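PDB 6T3T: 4-hydroxy-tetrahydrodipicolinate synthase from Methylacidiphilum fumariolicum SolV, which probably condenses pyruvate with aspartate-beta-semialdehyde to give 4-hydroxy-tetrahydrodipicolinate, a step of lysine biosynthesis. Local coordinates for residues Ser111-Gly114 / Leu115-Phe119; Ser120-Ala123 / Ala124-Ser127; Val203-Val206 / Ala207-Leu210; Pro214-Ala217 / Leu218-Tyr222. One frame throughout, in Å; residues are numbered along the deposited sequence.

Interaction 1. Residues Ser111-Gly114 / Leu115-Phe119; sequences SQEG and LFRHF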
ATOM      1  N   SER A 111      19.657   0.436   2.496  1.00 17.96           N
ATOM      2  CA  SER A 111      19.565  -0.460   1.363  1.00 22.24           C
ATOM      3  C   SER A 111      19.856  -1.902   1.801  1.00 21.09           C
ATOM      4  O   SER A 111      20.339  -2.162   2.907  1.00 16.68           O
ATOM      5  CB  SER A 111      20.548  -0.026   0.269  1.00 21.43           C
ATOM      6  OG  SER A 111      21.911  -0.138   0.704  1.00 19.20           O
ATOM      7  N   GLN A 112      19.563  -2.845   0.901  1.00 18.01           N
ATOM      8  CA  GLN A 112      19.820  -4.246   1.203  1.00 19.24           C
ATOM      9  C   GLN A 112      21.292  -4.481   1.485  1.00 22.22           C
ATOM     10  O   GLN A 112      21.640  -5.298   2.343  1.00 18.59           O
ATOM     11  CB  GLN A 112      19.342  -5.142   0.064  1.00 19.05           C
ATOM     12  CG  GLN A 112      17.824  -5.140  -0.068  1.00 19.11           C
ATOM     13  CD  GLN A 112      17.154  -5.609   1.220  1.00 18.66           C
ATOM     14  OE1 GLN A 112      17.528  -6.644   1.787  1.00 15.76           O
ATOM     15  NE2 GLN A 112      16.173  -4.848   1.692  1.00 20.40           N
ATOM     16  N   GLU A 113      22.170  -3.798   0.743  1.00 20.25           N
ATOM     17  CA  GLU A 113      23.601  -3.896   1.004  1.00 21.98           C
ATOM     18  C   GLU A 113      23.943  -3.326   2.369  1.00 22.29           C
ATOM     19  O   GLU A 113      24.799  -3.870   3.082  1.00 20.86           O
ATOM     20  CB  GLU A 113      24.381  -3.181  -0.103  1.00 26.54           C
ATOM     21  CG  GLU A 113      25.900  -3.222   0.047  1.00 33.29           C
ATOM     22  CD  GLU A 113      26.485  -4.645   0.051  1.00 37.98           C
ATOM     23  OE1 GLU A 113      25.827  -5.604  -0.427  1.00 41.89           O
ATOM     24  OE2 GLU A 113      27.626  -4.806   0.544  1.00 41.21           O
ATOM     25  N   GLY A 114      23.290  -2.222   2.748  1.00 20.81           N
ATOM     26  CA  GLY A 114      23.435  -1.717   4.099  1.00 18.67           C
ATOM     27  C   GLY A 114      23.010  -2.726   5.150  1.00 21.14           C
ATOM     28  O   GLY A 114      23.636  -2.840   6.199  1.00 21.83           O
ATOM     29  N   LEU A 115      21.902  -3.434   4.908  1.00 24.42           N
ATOM     30  CA  LEU A 115      21.463  -4.456   5.854  1.00 23.46           C
ATOM     31  C   LEU A 115      22.472  -5.595   5.953  1.00 19.05           C
ATOM     32  O   LEU A 115      22.786  -6.073   7.052  1.00 17.75           O
ATOM     33  CB  LEU A 115      20.091  -4.983   5.435  1.00 15.56           C
ATOM     34  CG  LEU A 115      18.958  -3.993   5.686  1.00 17.32           C
ATOM     35  CD1 LEU A 115      17.639  -4.544   5.200  1.00 17.60           C
ATOM     36  CD2 LEU A 115      18.878  -3.619   7.142  1.00 19.20           C
ATOM     37  N   PHE A 116      22.995  -6.028   4.812  1.00 17.66           N
ATOM     38  CA  PHE A 116      24.013  -7.070   4.789  1.00 20.39           C
ATOM     39  C   PHE A 116      25.256  -6.658   5.578  1.00 19.55           C
ATOM     40  O   PHE A 116      25.757  -7.425   6.410  1.00 19.70           O
ATOM     41  CB  PHE A 116      24.376  -7.414   3.337  1.00 20.56           C
ATOM     42  CG  PHE A 116      25.467  -8.433   3.232  1.00 26.36           C
ATOM     43  CD1 PHE A 116      25.184  -9.788   3.362  1.00 24.77           C
ATOM     44  CD2 PHE A 116      26.784  -8.048   3.053  1.00 25.17           C
ATOM     45  CE1 PHE A 116      26.196 -10.733   3.292  1.00 21.83           C
ATOM     46  CE2 PHE A 116      27.793  -8.997   2.978  1.00 25.66           C
ATOM     47  CZ  PHE A 116      27.497 -10.336   3.098  1.00 22.89           C
ATOM     48  N   ARG A 117      25.769  -5.446   5.340  1.00 21.84           N
ATOM     49  CA  ARG A 117      26.920  -4.970   6.112  1.00 20.77           C
ATOM     50  C   ARG A 117      26.586  -4.804   7.590  1.00 20.17           C
ATOM     51  O   ARG A 117      27.423  -5.089   8.452  1.00 19.85           O
ATOM     52  CB  ARG A 117      27.427  -3.651   5.551  1.00 16.19           C
ATOM     53  CG  ARG A 117      27.979  -3.760   4.150  1.00 24.35           C
ATOM     54  CD  ARG A 117      28.437  -2.410   3.653  1.00 28.70           C
ATOM     55  NE  ARG A 117      28.696  -2.430   2.210  1.00 35.18           N
ATOM     56  CZ  ARG A 117      29.858  -2.771   1.673  1.00 34.24           C
ATOM     57  NH1 ARG A 117      30.873  -3.109   2.458  1.00 34.74           N
ATOM     58  NH2 ARG A 117      30.010  -2.780   0.357  1.00 38.60           N
ATOM     59  N   HIS A 118      25.378  -4.321   7.903  1.00 19.18           N
ATOM     60  CA  HIS A 118      24.988  -4.120   9.296  1.00 18.65           C
ATOM     61  C   HIS A 118      24.983  -5.447  10.047  1.00 17.31           C
ATOM     62  O   HIS A 118      25.634  -5.603  11.090  1.00 19.84           O
ATOM     63  CB  HIS A 118      23.609  -3.462   9.350  1.00 17.58           C
ATOM     64  CG  HIS A 118      22.998  -3.392  10.712  1.00 18.44           C
ATOM     65  ND1 HIS A 118      23.265  -2.364  11.592  1.00 14.15           N
ATOM     66  CD2 HIS A 118      22.086  -4.188  11.325  1.00 17.91           C
ATOM     67  CE1 HIS A 118      22.552  -2.537  12.691  1.00 20.86           C
ATOM     68  NE2 HIS A 118      21.823  -3.631  12.552  1.00 20.03           N
ATOM     69  N   PHE A 119      24.234  -6.414   9.537  1.00 16.02           N
ATOM     70  CA  PHE A 119      24.124  -7.685  10.240  1.00 19.03           C
ATOM     71  C   PHE A 119      25.444  -8.457  10.198  1.00 22.17           C
ATOM     72  O   PHE A 119      25.845  -9.044  11.211  1.00 18.64           O
ATOM     73  CB  PHE A 119      22.964  -8.512   9.668  1.00 19.12           C
ATOM     74  CG  PHE A 119      21.575  -7.978  10.046  1.00 15.59           C
ATOM     75  CD1 PHE A 119      21.157  -7.969  11.372  1.00 19.63           C
ATOM     76  CD2 PHE A 119      20.691  -7.520   9.078  1.00 15.82           C
ATOM     77  CE1 PHE A 119      19.892  -7.493  11.730  1.00 14.21           C
ATOM     78  CE2 PHE A 119      19.404  -7.039   9.433  1.00 16.65           C
ATOM     79  CZ  PHE A 119      19.028  -7.008  10.767  1.00 12.14           C
TER
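Leu115 N donates to Ser111 O at 2.8 Å, closing the first turn of helix 112-125, the helix that links strands 99-103 and 130-134 in a beta-alpha-beta unit of the TIM barrel. Ser111 is the N-cap: its OG accepts from Gly114 N at 3.2 Å, so one residue holds two amide groups of that turn. The Leu115 side chain passes the Gln112 carboxamide, with Leu115 CD1 3.8 Å from Gln112 NE2; the amide's polar ends bind Thr147, Ala144 and Asp142. Phe116 N continues the ladder to Gln112 O, while the ring of Phe116 makes a cation-pi contact with Arg150. Arg117 N reaches Glu113 O in a nearly straight bond (171° at the hydrogen), and its side chain, extended from CG to NE, meets the Glu113 carboxylate. Glu113 CG is anti to the backbone N (chi1 -179°) and the chain bends at chi2, which brings OE2 over one face of the guanidinium, 3.1 Å from Arg117 NE. With the planes 75° apart, this salt bridge pairs charges without an N-H pointing at the oxygen; Glu113 OE1 pairs with Arg150. His118 ND1 bonds to Thr82, its backbone N to Gly114 O, and His118 CB rests 3.2 Å from Gly114 O.

Interaction 2. Residues Ser120-Ala123 / Ala124-Ser127; sequences SAIA and ASTS
With chi1 at 72°, the hydroxyl of Ser125 is tucked between its own backbone N and carbonyl carbon and turned back along the chain, where OG donates to Ile122 O at 2.7 Å. In Thr126 it is CG2 that takes the equivalent place, since OG1 stands anti to the backbone N (chi1 -178°); the methyl CG2 packs 3.4 Å from Ile122 O while OG1 bonds to Glu93. Ile122 O thus accepts two bonds from one residue. The Ser125 hydroxyl approaches it 19° from the carbonyl plane, whereas Ser125 N, 3.0 Å from Ile122 O, sits above that plane. Ala124 N donates to Ser120 O at 2.9 Å, in the i to i+4 pattern, but the bond from Ser125 N to Ala121 O is weak at 3.3 Å. Thr126 N bonds instead to the third residue back, at Ala123 O. Replacing Ser125 with an alanine would probably leave Ile122 O with the backbone amide alone and weaken the hold on this turn. From here the chain leads toward strand 130-134 of the TIM barrel; Ile122 and Ser125 pack on the neighbouring helix 82-95, and Ala123 O accepts from Asn157 just before strand 158-163.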
ATOM      1  N   SER A 120      26.187  -8.391   9.076  1.00 19.18           N
ATOM      2  CA  SER A 120      27.476  -9.089   9.025  1.00 21.75           C
ATOM      3  C   SER A 120      28.449  -8.540  10.062  1.00 18.29           C
ATOM      4  O   SER A 120      29.159  -9.309  10.718  1.00 24.54           O
ATOM      5  CB  SER A 120      28.109  -9.005   7.644  1.00 20.11           C
ATOM      6  OG  SER A 120      27.307  -9.645   6.676  1.00 23.19           O
ATOM      7  N   ALA A 121      28.492  -7.223  10.226  1.00 16.55           N
ATOM      8  CA  ALA A 121      29.404  -6.629  11.190  1.00 21.05           C
ATOM      9  C   ALA A 121      29.065  -7.063  12.610  1.00 21.64           C
ATOM     10  O   ALA A 121      29.968  -7.330  13.399  1.00 20.96           O
ATOM     11  CB  ALA A 121      29.376  -5.105  11.076  1.00 13.89           C
ATOM     12  N   ILE A 122      27.763  -7.131  12.950  1.00 19.15           N
ATOM     13  CA  ILE A 122      27.345  -7.572  14.285  1.00 21.73           C
ATOM     14  C   ILE A 122      27.651  -9.052  14.475  1.00 22.75           C
ATOM     15  O   ILE A 122      28.190  -9.463  15.508  1.00 22.41           O
ATOM     16  CB  ILE A 122      25.847  -7.295  14.526  1.00 19.58           C
ATOM     17  CG1 ILE A 122      25.513  -5.812  14.345  1.00 19.13           C
ATOM     18  CG2 ILE A 122      25.442  -7.799  15.949  1.00 17.70           C
ATOM     19  CD1 ILE A 122      24.004  -5.530  14.091  1.00 14.56           C
ATOM     20  N   ALA A 123      27.326  -9.873  13.472  1.00 17.34           N
ATOM     21  CA  ALA A 123      27.624 -11.295  13.567  1.00 25.56           C
ATOM     22  C   ALA A 123      29.114 -11.543  13.791  1.00 25.75           C
ATOM     23  O   ALA A 123      29.495 -12.386  14.616  1.00 23.51           O
ATOM     24  CB  ALA A 123      27.154 -12.004  12.298  1.00 21.56           C
ATOM     25  N   ALA A 124      29.968 -10.816  13.066  1.00 27.31           N
ATOM     26  CA  ALA A 124      31.415 -10.987  13.202  1.00 23.80           C
ATOM     27  C   ALA A 124      31.938 -10.555  14.566  1.00 27.65           C
ATOM     28  O   ALA A 124      33.027 -10.984  14.974  1.00 22.99           O
ATOM     29  CB  ALA A 124      32.134 -10.195  12.115  1.00 20.53           C
ATOM     30  N   SER A 125      31.212  -9.696  15.269  1.00 21.88           N
ATOM     31  CA  SER A 125      31.712  -9.210  16.536  1.00 21.90           C
ATOM     32  C   SER A 125      31.435 -10.166  17.681  1.00 27.38           C
ATOM     33  O   SER A 125      31.977  -9.955  18.769  1.00 25.12           O
ATOM     34  CB  SER A 125      31.097  -7.851  16.863  1.00 23.20           C
ATOM     35  OG  SER A 125      29.744  -8.018  17.216  1.00 22.28           O
ATOM     36  N   THR A 126      30.628 -11.215  17.469  1.00 25.94           N
ATOM     37  CA  THR A 126      30.182 -12.042  18.582  1.00 25.51           C
ATOM     38  C   THR A 126      30.199 -13.517  18.214  1.00 20.15           C
ATOM     39  O   THR A 126      30.035 -13.883  17.050  1.00 21.81           O
ATOM     40  CB  THR A 126      28.771 -11.644  19.022  1.00 24.47           C
ATOM     41  OG1 THR A 126      28.406 -12.441  20.138  1.00 26.30           O
ATOM     42  CG2 THR A 126      27.742 -11.876  17.899  1.00 24.29           C
ATOM     43  N   SER A 127      30.379 -14.367  19.225  1.00 23.35           N
ATOM     44  CA  SER A 127      30.195 -15.802  19.044  1.00 24.57           C
ATOM     45  C   SER A 127      28.770 -16.256  19.340  1.00 21.75           C
ATOM     46  O   SER A 127      28.456 -17.437  19.145  1.00 28.88           O
ATOM     47  CB  SER A 127      31.165 -16.596  19.926  1.00 31.75           C
ATOM     48  OG  SER A 127      30.942 -16.290  21.286  1.00 31.49           O
TER

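Interaction 3. Residues Val203-Val206 / Ala207-Leu210; sequences VVSV and ASNL
Ser205 OG accepts from Ser208 N at 2.9 Å, in a fairly straight bond at the end of strand 202-205. The serine's chi1 of 164° sets OG opposite its own N and beside the carbonyl carbon, facing the turn that follows. Ser208 adopts a different rotamer: its OG is folded over its own backbone, between N and the carbonyl carbon, and Ser208 OG comes 3.0 Å from Ser205 OG, a weak hydroxyl pairing at most. Each hydroxyl has a further partner, Asp189 for Ser205 and Thr8 for Ser208. The carboxylate of Asp189 also takes the backbone N atoms of Val206 and Ala207, gripping the chain where the strand gives way to the turn. This strand is the eighth of the TIM barrel, bonded to strand 5-9 where the barrel closes; Val204 is predicted to bind pyruvate, and the Val206 side chain lies about 6 Å from that of Lys162, the predicted Schiff-base residue. Asn209 bends back, CG lying beside its own backbone N (chi1 -85°), which brings ND2 to 2.9 Å from Val206 O. That N-H is used in plane: it meets a carbonyl lone pair, and the oxygen lies only 13° out of the amide plane. ND2 also donates to Ala9 O of strand 5-9. A leucine in place of Asn209 would probably leave Val206 O with one donor instead of two and deprive Ala9 O of its amide partner. The donor that stays, Asn209 N, reaches Val206 O at 3.1 Å from above the carbonyl plane.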
ATOM      1  N   VAL A 203       7.611 -19.712  17.251  1.00 16.18           N
ATOM      2  CA  VAL A 203       7.068 -18.366  17.352  1.00 14.02           C
ATOM      3  C   VAL A 203       7.816 -17.599  18.431  1.00 18.25           C
ATOM      4  O   VAL A 203       8.162 -18.147  19.478  1.00 16.17           O
ATOM      5  CB  VAL A 203       5.546 -18.422  17.633  1.00 17.37           C
ATOM      6  CG1 VAL A 203       5.257 -19.087  19.004  1.00 13.70           C
ATOM      7  CG2 VAL A 203       4.936 -17.058  17.510  1.00 14.19           C
ATOM      8  N   VAL A 204       8.092 -16.334  18.156  1.00 14.44           N
ATOM      9  CA  VAL A 204       8.378 -15.362  19.191  1.00 13.56           C
ATOM     10  C   VAL A 204       7.062 -14.641  19.454  1.00 20.08           C
ATOM     11  O   VAL A 204       6.612 -13.826  18.639  1.00 16.11           O
ATOM     12  CB  VAL A 204       9.488 -14.390  18.777  1.00 18.43           C
ATOM     13  CG1 VAL A 204       9.783 -13.417  19.925  1.00 17.24           C
ATOM     14  CG2 VAL A 204      10.753 -15.158  18.369  1.00 11.75           C
ATOM     15  N   SER A 205       6.456 -14.943  20.594  1.00 14.16           N
ATOM     16  CA  SER A 205       5.044 -14.724  20.837  1.00 15.43           C
ATOM     17  C   SER A 205       4.800 -13.579  21.806  1.00 17.43           C
ATOM     18  O   SER A 205       5.557 -13.381  22.758  1.00 15.87           O
ATOM     19  CB  SER A 205       4.413 -16.001  21.394  1.00 17.53           C
ATOM     20  OG  SER A 205       3.174 -15.724  21.962  1.00 14.72           O
ATOM     21  N   VAL A 206       3.732 -12.830  21.545  1.00 16.35           N
ATOM     22  CA  VAL A 206       3.193 -11.881  22.508  1.00 16.95           C
ATOM     23  C   VAL A 206       2.146 -12.530  23.381  1.00 15.16           C
ATOM     24  O   VAL A 206       2.150 -12.327  24.591  1.00 13.07           O
ATOM     25  CB  VAL A 206       2.591 -10.655  21.794  1.00 15.26           C
ATOM     26  CG1 VAL A 206       1.919  -9.710  22.832  1.00 12.54           C
ATOM     27  CG2 VAL A 206       3.638  -9.940  20.973  1.00 15.07           C
ATOM     28  N   ALA A 207       1.232 -13.307  22.764  1.00 13.63           N
ATOM     29  CA  ALA A 207       0.107 -13.872  23.507  1.00 17.69           C
ATOM     30  C   ALA A 207       0.571 -14.779  24.639  1.00 16.07           C
ATOM     31  O   ALA A 207      -0.121 -14.890  25.651  1.00 13.75           O
ATOM     32  CB  ALA A 207      -0.808 -14.676  22.580  1.00 13.62           C
ATOM     33  N   SER A 208       1.738 -15.424  24.481  1.00 15.73           N
ATOM     34  CA  SER A 208       2.247 -16.350  25.480  1.00 16.38           C
ATOM     35  C   SER A 208       2.558 -15.675  26.811  1.00 16.49           C
ATOM     36  O   SER A 208       2.741 -16.389  27.797  1.00 15.95           O
ATOM     37  CB  SER A 208       3.498 -17.050  24.949  1.00 17.74           C
ATOM     38  OG  SER A 208       4.517 -16.123  24.595  1.00 15.50           O
ATOM     39  N   ASN A 209       2.633 -14.336  26.842  1.00 14.34           N
ATOM     40  CA  ASN A 209       2.723 -13.579  28.090  1.00 16.81           C
ATOM     41  C   ASN A 209       1.544 -13.879  28.994  1.00 18.88           C
ATOM     42  O   ASN A 209       1.672 -13.898  30.229  1.00 12.62           O
ATOM     43  CB  ASN A 209       2.734 -12.080  27.805  1.00 13.34           C
ATOM     44  CG  ASN A 209       4.097 -11.546  27.498  1.00 16.46           C
ATOM     45  OD1 ASN A 209       4.951 -11.428  28.384  1.00 14.33           O
ATOM     46  ND2 ASN A 209       4.321 -11.203  26.225  1.00 15.79           N
ATOM     47  N   LEU A 210       0.377 -14.054  28.385  1.00 14.74           N
ATOM     48  CA  LEU A 210      -0.879 -14.274  29.069  1.00 16.71           C
ATOM     49  C   LEU A 210      -1.219 -15.745  29.169  1.00 19.39           C
ATOM     50  O   LEU A 210      -1.609 -16.212  30.245  1.00 20.10           O
ATOM     51  CB  LEU A 210      -2.006 -13.549  28.332  1.00 18.55           C
ATOM     52  CG  LEU A 210      -2.038 -12.019  28.378  1.00 19.21           C
ATOM     53  CD1 LEU A 210      -2.982 -11.516  27.286  1.00 14.09           C
ATOM     54  CD2 LEU A 210      -2.472 -11.483  29.782  1.00 14.02           C
TER

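Interaction 4. Residues Pro214-Ala217 / Leu218-Tyr222; sequences PVSA and LVRLY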
ATOM      1  N   PRO A 214      -1.239 -22.691  26.442  1.00 16.87           N
ATOM      2  CA  PRO A 214      -1.980 -22.863  25.177  1.00 14.18           C
ATOM      3  C   PRO A 214      -1.209 -22.435  23.929  1.00 14.77           C
ATOM      4  O   PRO A 214      -1.308 -23.096  22.889  1.00 16.78           O
ATOM      5  CB  PRO A 214      -3.237 -22.015  25.415  1.00 13.65           C
ATOM      6  CG  PRO A 214      -3.413 -22.025  26.892  1.00 15.49           C
ATOM      7  CD  PRO A 214      -2.000 -21.852  27.384  1.00 16.34           C
ATOM      8  N   VAL A 215      -0.491 -21.312  23.980  1.00 15.06           N
ATOM      9  CA  VAL A 215       0.253 -20.850  22.808  1.00 16.31           C
ATOM     10  C   VAL A 215       1.355 -21.839  22.453  1.00 18.78           C
ATOM     11  O   VAL A 215       1.565 -22.163  21.279  1.00 18.49           O
ATOM     12  CB  VAL A 215       0.826 -19.440  23.047  1.00 13.97           C
ATOM     13  CG1 VAL A 215       1.855 -19.094  21.994  1.00 18.68           C
ATOM     14  CG2 VAL A 215      -0.294 -18.406  23.038  1.00 17.60           C
ATOM     15  N   SER A 216       2.121 -22.277  23.458  1.00 18.25           N
ATOM     16  CA  SER A 216       3.163 -23.273  23.218  1.00 16.53           C
ATOM     17  C   SER A 216       2.576 -24.619  22.794  1.00 17.01           C
ATOM     18  O   SER A 216       3.193 -25.342  21.999  1.00 17.18           O
ATOM     19  CB  SER A 216       4.040 -23.405  24.468  1.00 16.36           C
ATOM     20  OG  SER A 216       3.359 -24.100  25.493  1.00 22.39           O
ATOM     21  N   ALA A 217       1.398 -24.987  23.316  1.00 15.40           N
ATOM     22  CA  ALA A 217       0.754 -26.214  22.851  1.00 21.08           C
ATOM     23  C   ALA A 217       0.363 -26.095  21.381  1.00 15.55           C
ATOM     24  O   ALA A 217       0.482 -27.062  20.616  1.00 17.89           O
ATOM     25  CB  ALA A 217      -0.478 -26.530  23.692  1.00 12.11           C
ATOM     26  N   LEU A 218      -0.067 -24.907  20.962  1.00 17.88           N
ATOM     27  CA  LEU A 218      -0.423 -24.709  19.561  1.00 19.11           C
ATOM     28  C   LEU A 218       0.730 -25.112  18.654  1.00 16.40           C
ATOM     29  O   LEU A 218       0.540 -25.841  17.667  1.00 16.87           O
ATOM     30  CB  LEU A 218      -0.847 -23.259  19.326  1.00 20.40           C
ATOM     31  CG  LEU A 218      -1.575 -22.887  18.019  1.00 24.18           C
ATOM     32  CD1 LEU A 218      -2.431 -21.637  18.183  1.00 22.12           C
ATOM     33  CD2 LEU A 218      -0.576 -22.635  16.937  1.00 21.71           C
ATOM     34  N   VAL A 219       1.941 -24.664  18.984  1.00 16.64           N
ATOM     35  CA  VAL A 219       3.090 -24.967  18.135  1.00 18.99           C
ATOM     36  C   VAL A 219       3.421 -26.459  18.191  1.00 16.11           C
ATOM     37  O   VAL A 219       3.659 -27.097  17.161  1.00 15.90           O
ATOM     38  CB  VAL A 219       4.291 -24.091  18.530  1.00 17.54           C
ATOM     39  CG1 VAL A 219       5.561 -24.537  17.778  1.00 12.20           C
ATOM     40  CG2 VAL A 219       3.976 -22.644  18.210  1.00 15.47           C
ATOM     41  N   ARG A 220       3.454 -27.031  19.402  1.00 17.00           N
ATOM     42  CA  ARG A 220       3.769 -28.450  19.565  1.00 19.36           C
ATOM     43  C   ARG A 220       2.778 -29.329  18.806  1.00 16.33           C
ATOM     44  O   ARG A 220       3.185 -30.270  18.127  1.00 18.76           O
ATOM     45  CB  ARG A 220       3.788 -28.830  21.051  1.00 18.47           C
ATOM     46  CG  ARG A 220       5.017 -28.358  21.785  1.00 23.12           C
ATOM     47  CD  ARG A 220       5.111 -28.976  23.177  1.00 27.03           C
ATOM     48  NE  ARG A 220       4.066 -28.505  24.094  1.00 26.42           N
ATOM     49  CZ  ARG A 220       4.011 -27.282  24.613  1.00 26.21           C
ATOM     50  NH1 ARG A 220       4.932 -26.376  24.291  1.00 32.44           N
ATOM     51  NH2 ARG A 220       3.032 -26.949  25.453  1.00 25.91           N
ATOM     52  N   LEU A 221       1.471 -29.023  18.904  1.00 14.69           N
ATOM     53  CA  LEU A 221       0.454 -29.789  18.185  1.00 18.23           C
ATOM     54  C   LEU A 221       0.765 -29.864  16.698  1.00 19.65           C
ATOM     55  O   LEU A 221       0.767 -30.947  16.105  1.00 20.25           O
ATOM     56  CB  LEU A 221      -0.932 -29.178  18.404  1.00 18.67           C
ATOM     57  CG  LEU A 221      -1.506 -29.497  19.793  1.00 17.67           C
ATOM     58  CD1 LEU A 221      -2.627 -28.533  20.184  1.00 17.08           C
ATOM     59  CD2 LEU A 221      -1.964 -30.954  19.867  1.00 23.03           C
ATOM     60  N   TYR A 222       1.104 -28.735  16.089  1.00 20.62           N
ATOM     61  CA  TYR A 222       1.390 -28.796  14.665  1.00 23.21           C
ATOM     62  C   TYR A 222       2.674 -29.576  14.399  1.00 20.95           C
ATOM     63  O   TYR A 222       2.715 -30.425  13.500  1.00 17.93           O
ATOM     64  CB  TYR A 222       1.447 -27.386  14.042  1.00 23.39           C
ATOM     65  CG  TYR A 222       1.135 -27.465  12.562  1.00 22.89           C
ATOM     66  CD1 TYR A 222      -0.182 -27.442  12.114  1.00 25.35           C
ATOM     67  CD2 TYR A 222       2.142 -27.661  11.629  1.00 22.93           C
ATOM     68  CE1 TYR A 222      -0.486 -27.566  10.783  1.00 22.85           C
ATOM     69  CE2 TYR A 222       1.849 -27.775  10.279  1.00 19.97           C
ATOM     70  CZ  TYR A 222       0.533 -27.745   9.865  1.00 24.39           C
ATOM     71  OH  TYR A 222       0.212 -27.878   8.527  1.00 19.59           O
TER
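The side-chain hydrogen bond runs from Arg220 NH2 to Ser216 OG; it is 2.9 Å long with an angle of 145° at the hydrogen, and spans one helical turn. The acceptor lies at the edge of the guanidinium, 13° out of its plane. Two torsions bring the groups together: Ser216 OG is turned between its own backbone N and carbonyl carbon, and the arginine chain bends at chi3 (-68°), folding its head back toward the preceding turn. The hydroxyl proton of Ser216 has Pro212 O and Arg213 O as possible acceptors, one turn back along the chain.

The face of the guanidinium lies against the backbone, with Ser216 O 3.1 Å above the Arg220 plane and Ala217 CA 3.5 Å above it, both offset toward the rim. The carbonyl oxygen there faces the positive group without receiving an N-H from it, a placement likely to be electrostatically favourable. Arg35, of like charge, lies close to Arg220.

The backbone bonds form the regular i to i+4 ladder. Arg220 N reaches Ser216 O in a nearly straight bond, and Leu221 N reaches Ala217 O at 2.8 Å, with Leu221 CG 3.2 Å from the same Ala217 O; Val219 N to Val215 O is weak at 3.4 Å.

In the apolar packing, Ala217 and Leu221 both meet Leu233 of helix 227-243, while Val215 and Val219 press on Thr6 of strand 5-9. Helix 212-223 follows strand 202-205, the eighth of the closed barrel, and is one of the outer helices of the TIM barrel, its inward valines set against the barrel wall.

How the interactions relate
From the N terminus, interactions 1 and 2 come first and adjoin in sequence: interaction 1 caps and starts helix 112-125, interaction 2 lies at the C-terminal part of that helix, and their centres are 13 Å apart. Interaction 3 follows at the end of strand 202-205, closing the short turn toward helix 212-223, on which interaction 4 lies. All four run in series, none nesting or crossing. Interactions 3 and 4 touch, with Val215 CG1 3.6 Å from Ser205 OG and Val219 CG2 3.9 Å from Val203 CG1, packing the helix on the strand before it. Interactions 1 and 4 lie on opposite sides of the chain's centre, their own centres about 34 Å apart.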